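Local atomic coordinates of MW1564 protein (PDB entry 3NTV), a protein that probably transfers a methyl group from S-adenosylmethionine to a catechol-type hydroxyl, as caffeoyl-CoA O-methyltransferases do. Residues A[40-54]-A[80-92]. Residues are numbered along the deposited sequence; the frame is centred on the assembly and turned at random.
Sequences IEVLREFAEVNEVPI and TAIGYSSMQFASI. With SO4 (sulfate ion), chain C.
In this Rossmann-fold methyltransferase the glycine-rich loop after the first strand, 74-78, which in relatives binds S-adenosylmethionine, holds a sulfate here, and segment 40-54 covers it and the start of helix 84-90. Tyr-84 is central: CG lies anti to its backbone N (chi1 170°), sending the ring toward helix 43-49. Its OH donates to Glu-41 OE1 (2.6 Å), on the syn side of the carboxylate, and accepts from Arg-44 NH2 (2.7 Å), the hydroxyl lying 22° out of the guanidinium plane. Arg-44 NE closes the triangle by a salt bridge to Glu-41 OE2; with one oxygen held by Tyr-84 and the other by Arg-44, the carboxylate's rotation is fixed. Ile-54 CD1 sits 3.6 Å from the Tyr-84 ring centroid, a CH-pi contact near the normal, and also over the Arg-44 guanidinium. Elsewhere, Ile-82 CD1 meets Leu-43 CB at 3.7 Å, while its CG2 branch touches Val-52 CG1 at 3.6 Å. Sulfate, probably from crystallisation, is gripped by backbone N-H groups, Ile-82 N to O2 (3.1 Å, 172°) and Ser-85 N to O1 (2.7 Å) among them. Val-55 N, just past segment 40-54, adds another bond. Around this, helix 57-70 reaches Tyr-84 and Gln-88 through Leu-60, helix 105-117 touches Leu-43, Ile-82 and Met-87, and strand 97-102 backs Thr-80.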
# COMPACT_ATOMS: atom_id res chain seq x y z
N ILE A 40 -11.21 -11.65 15.74
CA ILE A 40 -11.89 -10.36 15.83
C ILE A 40 -12.67 -9.92 14.58
O ILE A 40 -13.50 -9.01 14.67
CB ILE A 40 -11.02 -9.23 16.46
CG1 ILE A 40 -9.67 -9.02 15.74
CG2 ILE A 40 -10.89 -9.41 17.99
CD1 ILE A 40 -8.39 -9.68 16.38
N GLU A 41 -12.46 -10.59 13.44
CA GLU A 41 -13.17 -10.28 12.19
C GLU A 41 -14.70 -10.36 12.33
O GLU A 41 -15.42 -9.63 11.66
CB GLU A 41 -12.65 -11.15 11.03
CG GLU A 41 -12.94 -10.59 9.63
CD GLU A 41 -12.54 -9.16 9.35
OE1 GLU A 41 -11.54 -8.67 9.94
OE2 GLU A 41 -13.20 -8.52 8.50
N VAL A 42 -15.18 -11.18 13.29
CA VAL A 42 -16.60 -11.35 13.63
C VAL A 42 -17.26 -9.99 13.99
O VAL A 42 -18.45 -9.82 13.75
CB VAL A 42 -16.78 -12.42 14.74
CG1 VAL A 42 -18.25 -12.69 15.03
CG2 VAL A 42 -16.08 -13.72 14.35
N LEU A 43 -16.47 -9.01 14.50
CA LEU A 43 -16.97 -7.68 14.86
C LEU A 43 -17.37 -6.79 13.67
O LEU A 43 -18.10 -5.82 13.87
CB LEU A 43 -16.01 -6.94 15.79
CG LEU A 43 -15.85 -7.54 17.18
CD1 LEU A 43 -14.57 -7.09 17.80
CD2 LEU A 43 -17.04 -7.18 18.10
N ARG A 44 -16.89 -7.11 12.45
CA ARG A 44 -17.24 -6.37 11.22
C ARG A 44 -18.77 -6.41 11.04
O ARG A 44 -19.39 -5.40 10.70
CB ARG A 44 -16.52 -6.96 9.99
CG ARG A 44 -16.73 -6.14 8.71
CD ARG A 44 -15.70 -6.44 7.62
NE ARG A 44 -14.35 -6.01 7.99
CZ ARG A 44 -13.88 -4.77 7.85
NH1 ARG A 44 -14.66 -3.81 7.38
NH2 ARG A 44 -12.63 -4.49 8.20
N GLU A 45 -19.36 -7.57 11.37
CA GLU A 45 -20.80 -7.89 11.34
C GLU A 45 -21.57 -6.92 12.24
O GLU A 45 -22.50 -6.28 11.77
CB GLU A 45 -21.02 -9.35 11.78
CG GLU A 45 -20.46 -10.44 10.86
CD GLU A 45 -19.17 -10.17 10.10
OE1 GLU A 45 -19.25 -9.60 8.99
OE2 GLU A 45 -18.08 -10.49 10.63
N PHE A 46 -21.11 -6.74 13.50
CA PHE A 46 -21.70 -5.81 14.45
C PHE A 46 -21.66 -4.36 13.92
O PHE A 46 -22.67 -3.66 14.00
CB PHE A 46 -21.01 -5.92 15.83
CG PHE A 46 -21.46 -4.90 16.85
CD1 PHE A 46 -22.55 -5.16 17.68
CD2 PHE A 46 -20.79 -3.69 17.00
CE1 PHE A 46 -22.98 -4.22 18.62
CE2 PHE A 46 -21.22 -2.74 17.94
CZ PHE A 46 -22.31 -3.02 18.75
N ALA A 47 -20.51 -3.94 13.36
CA ALA A 47 -20.30 -2.59 12.82
C ALA A 47 -21.28 -2.20 11.71
O ALA A 47 -21.84 -1.10 11.76
CB ALA A 47 -18.87 -2.44 12.33
N GLU A 48 -21.48 -3.09 10.71
CA GLU A 48 -22.39 -2.82 9.58
C GLU A 48 -23.86 -2.71 9.99
O GLU A 48 -24.54 -1.76 9.57
CB GLU A 48 -22.15 -3.73 8.36
CG GLU A 48 -22.04 -5.23 8.61
CD GLU A 48 -21.10 -5.98 7.69
OE1 GLU A 48 -20.83 -7.17 7.97
OE2 GLU A 48 -20.60 -5.39 6.71
N VAL A 49 -24.32 -3.62 10.86
CA VAL A 49 -25.68 -3.70 11.41
C VAL A 49 -26.04 -2.45 12.27
O VAL A 49 -27.16 -1.94 12.16
CB VAL A 49 -25.87 -5.03 12.19
CG1 VAL A 49 -27.18 -5.06 12.98
CG2 VAL A 49 -25.79 -6.24 11.26
N ASN A 50 -25.09 -1.97 13.10
CA ASN A 50 -25.30 -0.86 14.05
C ASN A 50 -24.84 0.54 13.63
O ASN A 50 -24.75 1.43 14.49
CB ASN A 50 -24.75 -1.24 15.43
CG ASN A 50 -25.37 -2.50 16.00
OD1 ASN A 50 -24.83 -3.60 15.87
ND2 ASN A 50 -26.55 -2.37 16.60
N GLU A 51 -24.59 0.77 12.32
CA GLU A 51 -24.15 2.06 11.75
C GLU A 51 -22.88 2.54 12.45
O GLU A 51 -22.75 3.71 12.82
CB GLU A 51 -25.26 3.13 11.82
CG GLU A 51 -26.57 2.76 11.13
CD GLU A 51 -27.80 3.42 11.73
OE1 GLU A 51 -27.96 4.65 11.57
OE2 GLU A 51 -28.59 2.70 12.38
N VAL A 52 -21.96 1.59 12.71
CA VAL A 52 -20.70 1.88 13.37
C VAL A 52 -19.63 1.85 12.28
O VAL A 52 -19.49 0.84 11.59
CB VAL A 52 -20.40 0.89 14.53
CG1 VAL A 52 -19.11 1.28 15.23
CG2 VAL A 52 -21.54 0.83 15.54
N PRO A 53 -18.89 2.95 12.07
CA PRO A 53 -17.86 2.90 11.02
C PRO A 53 -16.63 2.13 11.48
O PRO A 53 -16.14 2.40 12.57
CB PRO A 53 -17.54 4.38 10.79
CG PRO A 53 -17.80 5.04 12.10
CD PRO A 53 -18.90 4.24 12.78
N ILE A 54 -16.18 1.13 10.72
CA ILE A 54 -14.92 0.44 11.05
C ILE A 54 -14.00 0.59 9.86
O ILE A 54 -14.47 0.81 8.75
CB ILE A 54 -14.95 -1.00 11.65
CG1 ILE A 54 -15.51 -2.06 10.67
CG2 ILE A 54 -15.61 -1.03 13.05
CD1 ILE A 54 -15.04 -3.48 10.93
N THR A 80 -11.61 5.68 17.50
CA THR A 80 -12.05 4.32 17.31
C THR A 80 -13.56 4.23 17.39
O THR A 80 -14.21 5.02 18.08
CB THR A 80 -11.38 3.34 18.27
OG1 THR A 80 -11.66 2.03 17.78
CG2 THR A 80 -11.84 3.50 19.74
N ALA A 81 -14.11 3.26 16.68
CA ALA A 81 -15.52 3.00 16.74
C ALA A 81 -15.75 1.91 17.80
O ALA A 81 -16.47 2.15 18.77
CB ALA A 81 -16.01 2.57 15.40
N ILE A 82 -15.11 0.74 17.66
CA ILE A 82 -15.31 -0.37 18.60
C ILE A 82 -14.00 -1.06 19.06
O ILE A 82 -14.08 -2.14 19.64
CB ILE A 82 -16.30 -1.41 18.00
CG1 ILE A 82 -15.75 -2.09 16.71
CG2 ILE A 82 -17.71 -0.82 17.82
CD1 ILE A 82 -16.60 -3.25 16.08
N GLY A 83 -12.84 -0.46 18.76
CA GLY A 83 -11.55 -1.06 19.11
C GLY A 83 -11.09 -2.09 18.09
O GLY A 83 -10.12 -2.81 18.31
N TYR A 84 -11.79 -2.16 16.94
CA TYR A 84 -11.47 -3.15 15.91
C TYR A 84 -10.05 -3.01 15.37
O TYR A 84 -9.29 -3.98 15.38
CB TYR A 84 -12.54 -3.10 14.81
CG TYR A 84 -12.21 -3.89 13.58
CD1 TYR A 84 -12.52 -5.25 13.49
CD2 TYR A 84 -11.64 -3.28 12.46
CE1 TYR A 84 -12.23 -5.98 12.34
CE2 TYR A 84 -11.35 -4.00 11.31
CZ TYR A 84 -11.64 -5.35 11.25
OH TYR A 84 -11.38 -6.04 10.09
N SER A 85 -9.65 -1.79 14.94
CA SER A 85 -8.30 -1.67 14.41
C SER A 85 -7.24 -1.90 15.48
O SER A 85 -6.23 -2.55 15.17
CB SER A 85 -8.07 -0.33 13.71
OG SER A 85 -8.26 0.71 14.65
N SER A 86 -7.49 -1.41 16.72
CA SER A 86 -6.57 -1.57 17.86
C SER A 86 -6.27 -3.05 18.10
O SER A 86 -5.12 -3.44 18.19
CB SER A 86 -7.18 -0.99 19.13
OG SER A 86 -7.65 0.33 18.93
N MSE A 87 -7.32 -3.87 18.16
CA MSE A 87 -7.15 -5.31 18.40
C MSE A 87 -6.52 -6.01 17.21
O MSE A 87 -5.67 -6.87 17.40
CB MSE A 87 -8.47 -5.96 18.78
CG MSE A 87 -9.00 -5.42 20.10
SE MSE A 87 -10.64 -6.31 20.65
CE MSE A 87 -11.75 -5.70 19.26
N GLN A 88 -6.86 -5.59 15.97
CA GLN A 88 -6.25 -6.19 14.79
C GLN A 88 -4.74 -5.93 14.79
O GLN A 88 -3.97 -6.85 14.52
CB GLN A 88 -6.92 -5.65 13.50
CG GLN A 88 -8.31 -6.25 13.27
CD GLN A 88 -8.28 -7.64 12.67
OE1 GLN A 88 -7.26 -8.31 12.65
NE2 GLN A 88 -9.41 -8.10 12.14
N PHE A 89 -4.32 -4.72 15.17
CA PHE A 89 -2.88 -4.43 15.22
C PHE A 89 -2.21 -5.20 16.36
O PHE A 89 -1.13 -5.77 16.16
CB PHE A 89 -2.63 -2.92 15.41
CG PHE A 89 -3.22 -2.00 14.35
CD1 PHE A 89 -3.40 -2.44 13.05
CD2 PHE A 89 -3.54 -0.69 14.65
CE1 PHE A 89 -3.91 -1.58 12.06
CE2 PHE A 89 -4.06 0.16 13.67
CZ PHE A 89 -4.25 -0.30 12.39
N ALA A 90 -2.83 -5.23 17.55
CA ALA A 90 -2.27 -5.94 18.70
C ALA A 90 -2.18 -7.44 18.44
O ALA A 90 -1.27 -8.10 18.96
CB ALA A 90 -3.11 -5.67 19.94
N SER A 91 -3.08 -7.98 17.58
CA SER A 91 -3.09 -9.41 17.26
C SER A 91 -1.86 -9.88 16.50
O SER A 91 -1.60 -11.09 16.45
CB SER A 91 -4.38 -9.82 16.54
OG SER A 91 -4.32 -9.42 15.18
N ILE A 92 -1.13 -8.95 15.86
CA ILE A 92 0.05 -9.31 15.08
C ILE A 92 1.20 -9.90 15.92
O ILE A 92 1.87 -10.86 15.49
CB ILE A 92 0.51 -8.11 14.21
CG1 ILE A 92 -0.59 -7.67 13.25
CG2 ILE A 92 1.85 -8.42 13.47
CD1 ILE A 92 -0.32 -6.23 12.64
S SO4 C . -12.19 0.77 14.51
O1 SO4 C . -10.82 0.64 15.08
O2 SO4 C . -13.11 0.11 15.42
O3 SO4 C . -12.53 2.21 14.41
O4 SO4 C . -12.16 0.22 13.14